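Local coordinates for DNA-damage inducible protein DDI1-like protein (Leishmania major, PDB 5YQ8), which probably cleaves peptide bonds as an aspartic endopeptidase, this chain being the retroviral protease-like domain of a longer protein, at residues I12-V17 and T34-L40; V17-V21 and M88-I92; Q58-I64 and F78-E84; V8-I12 and T67-L71. All blocks are in the same frame, centred on the assembly; numbering follows the deposited sequence.

Contact 1 of 4, residues I12-V17 and T34-L40; sequences INQVLV and TAERCGL
Two polar side chains, Asn13 and Arg37, supply the hydrogen bonds that join the type I' turn and strand start of 12-17 to the helix end in 34-40. Asn13 ND2 donates to Cys38 O at 2.6 Å; the nitrogen lies in the carbonyl plane, but the bond is bent (132° at the hydrogen). Arg37 uses the edge of its guanidinium, NH1 reaching Leu16 O at 3.1 Å almost exactly in the guanidinium plane. A bend at chi3 (58°) swings the group back so that NH2 also donates to Thr34 OG1 at 3.3 Å, one turn earlier in the helix; that hydroxyl is further bonded to Asn31, and NH2 forms a salt bridge with Asp89.

The apolar part centres on Cys38. Its SG sits among three side chains, with Ile12 CB at 3.9 Å, Val15 CB at 4.1 Å and Val17 CG1 at 3.9 Å. Leu40 crosses Ile12 at about a right angle, while Val17 CG1 lies close to both terminal nitrogens of Arg37 and meets Thr34 CG2 at 3.8 Å.

Gly39, at positive phi just past the helix, makes a Schellman motif, its N and that of Leu40 bonding back into the last turn. Two side-chain-to-carbonyl bonds thus flank the apolar packing on Cys38; the Asp89 carboxylate probably offsets the guanidinium charge, and the guanidinium is probably held against rotation.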
# COMPACT_ATOMS: atom_id res chain seq x y z
N ILE A 12 4.01 -7.53 -20.30
CA ILE A 12 3.75 -8.94 -20.25
C ILE A 12 3.45 -9.40 -21.66
O ILE A 12 2.45 -8.94 -22.26
CB ILE A 12 2.53 -9.22 -19.37
CG1 ILE A 12 2.76 -8.61 -17.98
CG2 ILE A 12 2.28 -10.73 -19.28
CD1 ILE A 12 1.73 -8.91 -16.90
N ASN A 13 4.27 -10.30 -22.18
CA ASN A 13 4.22 -10.76 -23.57
C ASN A 13 4.19 -9.57 -24.49
O ASN A 13 3.17 -9.36 -25.16
CB ASN A 13 2.97 -11.56 -23.87
CG ASN A 13 2.80 -12.68 -22.96
OD1 ASN A 13 3.68 -13.52 -22.82
ND2 ASN A 13 1.66 -12.74 -22.36
N GLN A 14 5.22 -8.73 -24.43
CA GLN A 14 5.36 -7.59 -25.36
C GLN A 14 4.38 -6.41 -25.15
O GLN A 14 4.60 -5.38 -25.77
CB GLN A 14 5.22 -8.10 -26.85
CG GLN A 14 6.13 -9.21 -27.31
CD GLN A 14 7.54 -8.71 -27.41
OE1 GLN A 14 7.79 -7.51 -27.51
NE2 GLN A 14 8.48 -9.63 -27.29
N VAL A 15 3.31 -6.58 -24.36
CA VAL A 15 2.22 -5.66 -24.22
C VAL A 15 2.46 -4.77 -23.01
O VAL A 15 2.76 -5.20 -21.93
CB VAL A 15 0.90 -6.41 -24.00
CG1 VAL A 15 -0.29 -5.41 -23.79
CG2 VAL A 15 0.63 -7.36 -25.16
N LEU A 16 2.28 -3.49 -23.24
CA LEU A 16 2.55 -2.50 -22.19
C LEU A 16 1.46 -2.37 -21.15
O LEU A 16 0.28 -2.21 -21.53
CB LEU A 16 2.82 -1.15 -22.81
CG LEU A 16 3.28 -0.04 -21.89
CD1 LEU A 16 4.51 -0.49 -21.16
CD2 LEU A 16 3.59 1.22 -22.69
N VAL A 17 1.83 -2.45 -19.86
CA VAL A 17 0.86 -2.35 -18.78
C VAL A 17 1.40 -1.54 -17.63
O VAL A 17 2.64 -1.56 -17.38
CB VAL A 17 0.41 -3.75 -18.31
CG1 VAL A 17 -0.53 -4.43 -19.31
CG2 VAL A 17 1.58 -4.65 -18.13
N THR A 34 -7.07 -7.19 -18.91
CA THR A 34 -5.61 -7.11 -19.12
C THR A 34 -5.02 -8.45 -19.53
O THR A 34 -4.25 -8.55 -20.50
CB THR A 34 -4.92 -6.60 -17.89
OG1 THR A 34 -5.31 -5.24 -17.75
CG2 THR A 34 -3.37 -6.64 -18.07
N ALA A 35 -5.38 -9.48 -18.80
CA ALA A 35 -4.89 -10.82 -19.10
C ALA A 35 -5.38 -11.24 -20.48
O ALA A 35 -4.65 -11.87 -21.23
CB ALA A 35 -5.32 -11.79 -18.03
N GLU A 36 -6.62 -10.92 -20.82
CA GLU A 36 -7.07 -11.08 -22.21
C GLU A 36 -6.21 -10.24 -23.16
O GLU A 36 -5.79 -10.67 -24.26
CB GLU A 36 -8.56 -10.70 -22.35
CG GLU A 36 -9.55 -11.82 -21.96
CD GLU A 36 -11.03 -11.39 -21.94
OE1 GLU A 36 -11.35 -10.30 -21.43
OE2 GLU A 36 -11.88 -12.15 -22.46
N ARG A 37 -5.90 -9.03 -22.75
CA ARG A 37 -5.08 -8.15 -23.61
C ARG A 37 -3.63 -8.63 -23.73
O ARG A 37 -2.97 -8.30 -24.69
CB ARG A 37 -5.19 -6.72 -23.10
CG ARG A 37 -4.42 -5.65 -23.86
CD ARG A 37 -4.93 -4.28 -23.39
NE ARG A 37 -4.79 -4.07 -21.95
CZ ARG A 37 -3.67 -3.69 -21.33
NH1 ARG A 37 -2.55 -3.38 -21.99
NH2 ARG A 37 -3.69 -3.57 -20.04
N CYS A 38 -3.17 -9.39 -22.76
CA CYS A 38 -1.84 -9.95 -22.71
C CYS A 38 -1.82 -11.43 -23.13
O CYS A 38 -0.78 -12.08 -23.11
CB CYS A 38 -1.29 -9.80 -21.25
SG CYS A 38 -0.95 -8.06 -20.79
N GLY A 39 -2.97 -11.98 -23.51
CA GLY A 39 -3.04 -13.35 -23.98
C GLY A 39 -2.81 -14.40 -22.88
O GLY A 39 -2.21 -15.41 -23.14
N LEU A 40 -3.32 -14.16 -21.67
CA LEU A 40 -3.06 -14.96 -20.48
C LEU A 40 -4.24 -15.80 -20.01
O LEU A 40 -4.16 -16.44 -18.96
CB LEU A 40 -2.66 -14.02 -19.33
CG LEU A 40 -1.49 -13.10 -19.53
CD1 LEU A 40 -1.28 -12.27 -18.29
CD2 LEU A 40 -0.25 -13.94 -19.84

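Contact 2 of 4, residues V17-V21 and M88-I92; sequences VKAFV and MDLII
Strands 17-21 and 90-92 run parallel with a 42° angle between their directions, and Phe20 pairs with Ile91 at a CA-CA distance of 4.6 Å. Strand 90-92 lies between 15-21 and 29-31, two strands consecutive in the chain, which is the psi arrangement of retropepsin-like aspartic proteases; the active-site Asp22 directly follows this pairing. Phe20 supplies both main-chain bonds: its N donates to Leu90 O at 2.7 Å, and its O accepts from Ile92 N at 2.6 Å.

On one side of the sheet the Phe20 ring receives a Met-aromatic contact. With CG anti to the backbone N (chi1 -173°), the ring lies where Met88 SD stands over one face, 4.1 Å from the centroid and 22° off the normal, displaced toward the rim. The bend at the end of the methionine chain brings CE to 3.5 Å from Phe20 CD2. Ile91 runs alongside in the same direction and offers CG2 to the ring edge. Farther out, Phe20 meets Tyr7 of its own chain and packs on Gly24 of the second subunit, so this side adjoins the dimer interface.

On the other side aliphatic groups meet: Ala19 CB rests against Ile92 CD1 at 3.7 Å, with Leu90 and Val21 beside it, and Leu97 of helix 94-99 touches Val21 and Ile92.

Where the strands diverge toward Met88, a water fills the role of a direct bond, donating to Lys18 O at 3.2 Å and accepting from Leu90 N at 3.0 Å.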
# COMPACT_ATOMS: atom_id res chain seq x y z
N VAL A 17 1.83 -2.45 -19.86
CA VAL A 17 0.86 -2.35 -18.78
C VAL A 17 1.40 -1.54 -17.63
O VAL A 17 2.64 -1.56 -17.38
CB VAL A 17 0.41 -3.75 -18.31
CG1 VAL A 17 -0.53 -4.43 -19.31
CG2 VAL A 17 1.58 -4.65 -18.13
N LYS A 18 0.53 -0.77 -16.97
CA LYS A 18 0.91 -0.09 -15.78
C LYS A 18 0.37 -0.81 -14.53
O LYS A 18 -0.74 -1.34 -14.54
CB LYS A 18 0.47 1.36 -15.79
CG LYS A 18 -0.99 1.67 -15.53
CD LYS A 18 -1.13 3.09 -15.04
CE LYS A 18 -2.60 3.44 -14.96
NZ LYS A 18 -3.32 3.34 -16.29
N ALA A 19 1.19 -0.84 -13.48
CA ALA A 19 0.96 -1.67 -12.30
C ALA A 19 0.94 -0.79 -11.06
O ALA A 19 1.87 -0.06 -10.83
CB ALA A 19 2.05 -2.74 -12.15
N PHE A 20 -0.11 -0.90 -10.28
CA PHE A 20 -0.24 -0.22 -8.97
C PHE A 20 0.53 -0.92 -7.85
O PHE A 20 0.40 -2.12 -7.71
CB PHE A 20 -1.69 -0.20 -8.59
CG PHE A 20 -2.01 0.60 -7.35
CD1 PHE A 20 -1.89 1.98 -7.36
CD2 PHE A 20 -2.52 -0.03 -6.20
CE1 PHE A 20 -2.28 2.72 -6.25
CE2 PHE A 20 -2.85 0.71 -5.08
CZ PHE A 20 -2.71 2.09 -5.10
N VAL A 21 1.33 -0.16 -7.11
CA VAL A 21 2.23 -0.71 -6.10
C VAL A 21 1.63 -0.45 -4.71
O VAL A 21 1.74 0.69 -4.20
CB VAL A 21 3.62 -0.08 -6.17
CG1 VAL A 21 4.49 -0.57 -5.01
CG2 VAL A 21 4.29 -0.34 -7.54
N MET A 88 -8.37 -1.23 -11.90
CA MET A 88 -6.92 -1.13 -12.09
C MET A 88 -6.41 -2.37 -12.77
O MET A 88 -6.68 -3.51 -12.33
CB MET A 88 -6.18 -0.92 -10.76
CG MET A 88 -6.66 0.32 -10.09
SD MET A 88 -5.53 0.82 -8.80
CE MET A 88 -5.72 -0.43 -7.53
N ASP A 89 -5.62 -2.16 -13.83
CA ASP A 89 -5.16 -3.26 -14.68
C ASP A 89 -4.42 -4.30 -13.85
O ASP A 89 -4.74 -5.48 -13.91
CB ASP A 89 -4.28 -2.71 -15.79
CG ASP A 89 -5.09 -1.88 -16.79
OD1 ASP A 89 -6.35 -1.75 -16.57
OD2 ASP A 89 -4.47 -1.44 -17.83
N LEU A 90 -3.47 -3.86 -13.03
CA LEU A 90 -2.59 -4.74 -12.34
C LEU A 90 -2.19 -4.08 -11.06
O LEU A 90 -1.79 -2.88 -11.04
CB LEU A 90 -1.36 -5.01 -13.22
CG LEU A 90 -0.34 -6.00 -12.70
CD1 LEU A 90 -0.97 -7.34 -12.37
CD2 LEU A 90 0.75 -6.17 -13.74
N ILE A 91 -2.28 -4.88 -9.99
CA ILE A 91 -1.87 -4.51 -8.68
C ILE A 91 -0.68 -5.41 -8.25
O ILE A 91 -0.81 -6.67 -8.22
CB ILE A 91 -3.03 -4.65 -7.70
CG1 ILE A 91 -4.23 -3.89 -8.27
CG2 ILE A 91 -2.63 -4.05 -6.39
CD1 ILE A 91 -5.50 -3.96 -7.49
N ILE A 92 0.46 -4.75 -7.97
CA ILE A 92 1.58 -5.36 -7.33
C ILE A 92 1.32 -5.35 -5.81
O ILE A 92 1.39 -4.32 -5.17
CB ILE A 92 2.84 -4.61 -7.67
CG1 ILE A 92 3.09 -4.73 -9.16
CG2 ILE A 92 4.05 -5.22 -6.94
CD1 ILE A 92 4.37 -4.06 -9.58
O HOH W 1 -3.14 -0.95 -12.51

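Contact 3 of 4, residues Q58-I64 and F78-E84; sequences QEICGRI and FAFYVIE
Ile64 and Phe80 run alongside each other in the same direction, and Ile64 CD1 comes within 3.5 Å of Phe80 CE1. The same methyl reaches Val82 CG2 at 3.8 Å, so one isoleucine bridges alternate residues of the neighbouring strand. On the reverse side the extended Arg63 chain runs obliquely past Tyr81, with CD 3.5 Å from CE1; the guanidinium and ring planes stand 71° apart. Ala79 CB sits over one face of that guanidinium, 3.7 Å from Arg63 NH2. Ile60 flanks the tyrosine with CD1, and its CG2 packs tightly on Ile83 CD1.

Most of these residues belong to the beta hairpin of strands 62-71 and 74-83 in the retropepsin-like domain. Its antiparallel register is set by Val82 N donating to Gly62 O at 2.8 Å and by Ile64 N donating to Phe80 O at 2.7 Å, the latter nearly straight at 171°. Phe80 N returns a bond to Ile64 O. A classic beta bulge sets two residues, Cys61 and Gly62, against Val82; Gly62 N makes only a weak bond to Val82 O, at 3.3 Å.

Farther out, strand 29-31 borders strand 74-83 on its other side, and Met30 of it touches Phe80. Arg63 NH1 is hydrogen-bonded to His65, while Tyr81 packs on Lys2 of the second subunit.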
# COMPACT_ATOMS: atom_id res chain seq x y z
N GLN A 58 -14.79 -10.55 -2.94
CA GLN A 58 -13.73 -10.92 -3.89
C GLN A 58 -14.19 -12.17 -4.62
O GLN A 58 -14.45 -13.21 -3.97
CB GLN A 58 -12.45 -11.20 -3.11
CG GLN A 58 -11.32 -11.73 -3.99
CD GLN A 58 -10.01 -11.99 -3.26
OE1 GLN A 58 -9.76 -11.43 -2.17
NE2 GLN A 58 -9.16 -12.84 -3.87
N GLU A 59 -14.33 -12.10 -5.94
CA GLU A 59 -14.77 -13.27 -6.75
C GLU A 59 -13.88 -13.36 -8.01
O GLU A 59 -13.96 -12.55 -8.95
CB GLU A 59 -16.28 -13.22 -7.08
CG GLU A 59 -17.17 -13.06 -5.83
CD GLU A 59 -18.61 -12.82 -6.19
OE1 GLU A 59 -19.46 -12.76 -5.26
OE2 GLU A 59 -18.87 -12.71 -7.42
N ILE A 60 -12.98 -14.32 -7.99
CA ILE A 60 -11.93 -14.32 -8.96
C ILE A 60 -12.35 -15.18 -10.17
O ILE A 60 -13.17 -16.10 -10.04
CB ILE A 60 -10.61 -14.82 -8.32
CG1 ILE A 60 -10.66 -16.34 -8.13
CG2 ILE A 60 -10.35 -14.13 -6.97
CD1 ILE A 60 -9.44 -16.89 -7.47
N CYS A 61 -11.77 -14.87 -11.32
CA CYS A 61 -11.82 -15.72 -12.49
C CYS A 61 -10.80 -16.82 -12.42
O CYS A 61 -10.86 -17.69 -13.23
CB CYS A 61 -11.51 -14.94 -13.77
SG CYS A 61 -12.70 -13.73 -14.25
N GLY A 62 -9.80 -16.76 -11.54
CA GLY A 62 -8.79 -17.80 -11.41
C GLY A 62 -7.51 -17.19 -10.87
O GLY A 62 -7.53 -16.06 -10.37
N ARG A 63 -6.43 -17.98 -10.94
CA ARG A 63 -5.13 -17.56 -10.50
C ARG A 63 -4.08 -17.90 -11.53
O ARG A 63 -4.08 -19.02 -11.99
CB ARG A 63 -4.78 -18.22 -9.19
CG ARG A 63 -3.53 -17.67 -8.49
CD ARG A 63 -3.24 -18.39 -7.19
NE ARG A 63 -2.17 -17.73 -6.45
CZ ARG A 63 -0.86 -18.06 -6.46
NH1 ARG A 63 -0.39 -19.10 -7.15
NH2 ARG A 63 0.00 -17.33 -5.74
N ILE A 64 -3.18 -16.97 -11.86
CA ILE A 64 -2.11 -17.22 -12.84
C ILE A 64 -0.90 -17.52 -11.98
O ILE A 64 -0.41 -16.68 -11.22
CB ILE A 64 -1.93 -16.01 -13.74
CG1 ILE A 64 -2.95 -16.02 -14.86
CG2 ILE A 64 -0.58 -15.99 -14.42
CD1 ILE A 64 -2.94 -14.84 -15.81
N PHE A 78 5.69 -13.49 -11.93
CA PHE A 78 4.56 -13.11 -11.12
C PHE A 78 3.52 -14.20 -11.01
O PHE A 78 3.33 -15.00 -11.89
CB PHE A 78 3.89 -11.87 -11.70
CG PHE A 78 4.49 -10.58 -11.16
CD1 PHE A 78 5.82 -10.22 -11.46
CD2 PHE A 78 3.75 -9.76 -10.30
CE1 PHE A 78 6.38 -9.10 -10.95
CE2 PHE A 78 4.33 -8.61 -9.78
CZ PHE A 78 5.64 -8.28 -10.11
N ALA A 79 2.80 -14.18 -9.90
CA ALA A 79 1.57 -14.98 -9.69
C ALA A 79 0.53 -14.01 -9.15
O ALA A 79 0.85 -13.16 -8.26
CB ALA A 79 1.75 -16.07 -8.69
N PHE A 80 -0.66 -14.09 -9.74
CA PHE A 80 -1.75 -13.25 -9.32
C PHE A 80 -3.11 -13.80 -9.64
O PHE A 80 -3.23 -14.71 -10.44
CB PHE A 80 -1.61 -11.90 -9.95
CG PHE A 80 -1.27 -11.94 -11.37
CD1 PHE A 80 -2.17 -12.37 -12.28
CD2 PHE A 80 -0.01 -11.57 -11.76
CE1 PHE A 80 -1.81 -12.42 -13.59
CE2 PHE A 80 0.38 -11.65 -13.02
CZ PHE A 80 -0.52 -12.06 -13.95
N TYR A 81 -4.12 -13.31 -8.94
CA TYR A 81 -5.49 -13.66 -9.24
C TYR A 81 -5.99 -12.86 -10.41
O TYR A 81 -5.51 -11.80 -10.69
CB TYR A 81 -6.36 -13.41 -8.02
CG TYR A 81 -6.01 -14.28 -6.85
CD1 TYR A 81 -6.17 -15.67 -6.93
CD2 TYR A 81 -5.56 -13.76 -5.66
CE1 TYR A 81 -5.89 -16.51 -5.87
CE2 TYR A 81 -5.33 -14.60 -4.57
CZ TYR A 81 -5.47 -15.98 -4.70
OH TYR A 81 -5.19 -16.91 -3.73
N VAL A 82 -6.99 -13.39 -11.09
CA VAL A 82 -7.63 -12.70 -12.18
C VAL A 82 -9.08 -12.46 -11.79
O VAL A 82 -9.77 -13.43 -11.40
CB VAL A 82 -7.50 -13.45 -13.53
CG1 VAL A 82 -8.23 -12.70 -14.60
CG2 VAL A 82 -6.03 -13.58 -13.94
N ILE A 83 -9.52 -11.20 -11.87
CA ILE A 83 -10.84 -10.79 -11.47
C ILE A 83 -11.45 -9.89 -12.55
O ILE A 83 -10.83 -8.92 -12.94
CB ILE A 83 -10.77 -10.07 -10.10
CG1 ILE A 83 -10.29 -11.04 -9.02
CG2 ILE A 83 -12.13 -9.51 -9.73
CD1 ILE A 83 -10.55 -10.69 -7.57
N GLU A 84 -12.68 -10.18 -12.99
CA GLU A 84 -13.20 -9.57 -14.23
C GLU A 84 -13.21 -8.01 -14.26
O GLU A 84 -12.48 -7.41 -15.07
CB GLU A 84 -14.59 -10.14 -14.62
CG GLU A 84 -15.16 -9.44 -15.89
CD GLU A 84 -16.63 -9.75 -16.15
OE1 GLU A 84 -16.97 -10.32 -17.22
OE2 GLU A 84 -17.44 -9.36 -15.27

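Contact 4 of 4, residues V8-I12 and T67-L71; sequences VPCTI and TPVNL
The side chains of Thr11 and Asn70 run along each other with the same heading, Thr11 OG1 coming 3.2 Å from Asn70 CB. The threonine hydroxyl takes the position between its backbone N and carbonyl carbon (chi1 62°), which turns it toward the asparagine. Beneath them is the single antiparallel hydrogen-bonded pair of the contact: Asn70 N donates almost straight (176°) to Thr11 O at 2.9 Å, whereas the return bond from Thr11 N to Asn70 O is weak at 3.4 Å.

The buried side is mostly apolar. Ile12 crosses Val69 at a slant, CD1 meeting Val69 CG2 at 3.6 Å, and the other valine methyl, CG1, touches Cys10 SG at 3.8 Å. Ile12 also meets Thr67 at about a right angle, its CG2 lying 3.7 Å from OG1. At the far end Leu71 stands across Val8 at about a right angle; its CD1 touches Val8 CG2 at 4.1 Å and Cys10 CB at 4.0 Å.

Leu111 of strand 110-113 touches both Val8 and Leu71. Strands 7-12 and 62-71 are the outermost in the six-strand order of the mixed sheet, so their bridge brings its two edges together, consistent with the closed, barrel-like beta core of a retropepsin subunit.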
# COMPACT_ATOMS: atom_id res chain seq x y z
N VAL A 8 4.05 1.77 -11.62
CA VAL A 8 5.16 1.52 -12.49
C VAL A 8 4.71 0.91 -13.81
O VAL A 8 3.74 0.14 -13.85
CB VAL A 8 6.18 0.64 -11.82
CG1 VAL A 8 6.86 1.40 -10.69
CG2 VAL A 8 5.57 -0.69 -11.35
N PRO A 9 5.43 1.26 -14.90
CA PRO A 9 5.16 0.54 -16.15
C PRO A 9 5.91 -0.81 -16.22
O PRO A 9 6.87 -1.03 -15.51
CB PRO A 9 5.65 1.49 -17.20
CG PRO A 9 6.85 2.20 -16.47
CD PRO A 9 6.47 2.30 -15.05
N CYS A 10 5.43 -1.70 -17.05
CA CYS A 10 6.05 -2.98 -17.33
C CYS A 10 5.39 -3.60 -18.56
O CYS A 10 4.41 -3.09 -19.07
CB CYS A 10 5.85 -3.95 -16.14
SG CYS A 10 4.13 -4.36 -15.66
N THR A 11 5.89 -4.76 -19.00
CA THR A 11 5.32 -5.46 -20.16
C THR A 11 5.11 -6.95 -19.84
O THR A 11 5.96 -7.58 -19.25
CB THR A 11 6.24 -5.36 -21.42
OG1 THR A 11 7.52 -5.96 -21.17
CG2 THR A 11 6.47 -3.95 -21.80
N ILE A 12 4.01 -7.53 -20.30
CA ILE A 12 3.75 -8.94 -20.25
C ILE A 12 3.45 -9.40 -21.66
O ILE A 12 2.45 -8.94 -22.26
CB ILE A 12 2.53 -9.22 -19.37
CG1 ILE A 12 2.76 -8.61 -17.98
CG2 ILE A 12 2.28 -10.73 -19.28
CD1 ILE A 12 1.73 -8.91 -16.90
N THR A 67 3.55 -16.11 -14.69
CA THR A 67 3.68 -15.47 -15.97
C THR A 67 4.89 -14.56 -15.91
O THR A 67 5.09 -13.83 -14.93
CB THR A 67 2.42 -14.65 -16.34
OG1 THR A 67 2.59 -14.00 -17.63
CG2 THR A 67 2.10 -13.60 -15.32
N PRO A 68 5.67 -14.55 -16.96
CA PRO A 68 6.76 -13.56 -16.99
C PRO A 68 6.30 -12.10 -17.20
O PRO A 68 5.48 -11.79 -18.03
CB PRO A 68 7.65 -14.04 -18.15
CG PRO A 68 7.11 -15.40 -18.49
CD PRO A 68 5.67 -15.39 -18.15
N VAL A 69 6.83 -11.23 -16.36
CA VAL A 69 6.60 -9.79 -16.40
C VAL A 69 7.93 -9.06 -16.42
O VAL A 69 8.77 -9.25 -15.54
CB VAL A 69 5.82 -9.40 -15.16
CG1 VAL A 69 5.43 -7.95 -15.22
CG2 VAL A 69 4.56 -10.21 -15.03
N ASN A 70 8.10 -8.19 -17.42
CA ASN A 70 9.35 -7.50 -17.64
C ASN A 70 9.32 -6.21 -16.86
O ASN A 70 8.83 -5.15 -17.31
CB ASN A 70 9.61 -7.26 -19.13
CG ASN A 70 10.86 -6.44 -19.37
OD1 ASN A 70 10.85 -5.21 -19.16
ND2 ASN A 70 11.98 -7.12 -19.70
N LEU A 71 9.86 -6.28 -15.65
CA LEU A 71 9.82 -5.15 -14.71
C LEU A 71 11.26 -4.80 -14.42
O LEU A 71 12.10 -5.69 -14.12
CB LEU A 71 9.01 -5.53 -13.47
CG LEU A 71 8.87 -4.41 -12.45
CD1 LEU A 71 8.33 -3.12 -13.05
CD2 LEU A 71 7.97 -4.80 -11.31

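Overall arrangement
Contacts 1, 2 and 4 converge on the hairpin of strands 7-12 and 15-21: contacts 1 and 2 share Val17, and contacts 1 and 4 share Ile12. Contacts 1 and 2, with centres about 12 Å apart, are also joined by the Arg37 NH2 to Asp89 OD2 salt bridge at 3.2 Å. Contacts 3 and 4 are about 17 Å apart by centres yet share strand 62-71, and Leu40 CB to Ile64 CD1 (3.6 Å) brings contact 1 to contact 3. Contact 2 is nearest the active site, the Phe20 side chain being about 4 Å from that of Asp22; the side chains of Phe78 in contact 3 and Val8 in contact 4 are each about 11 Å from that of Asp22.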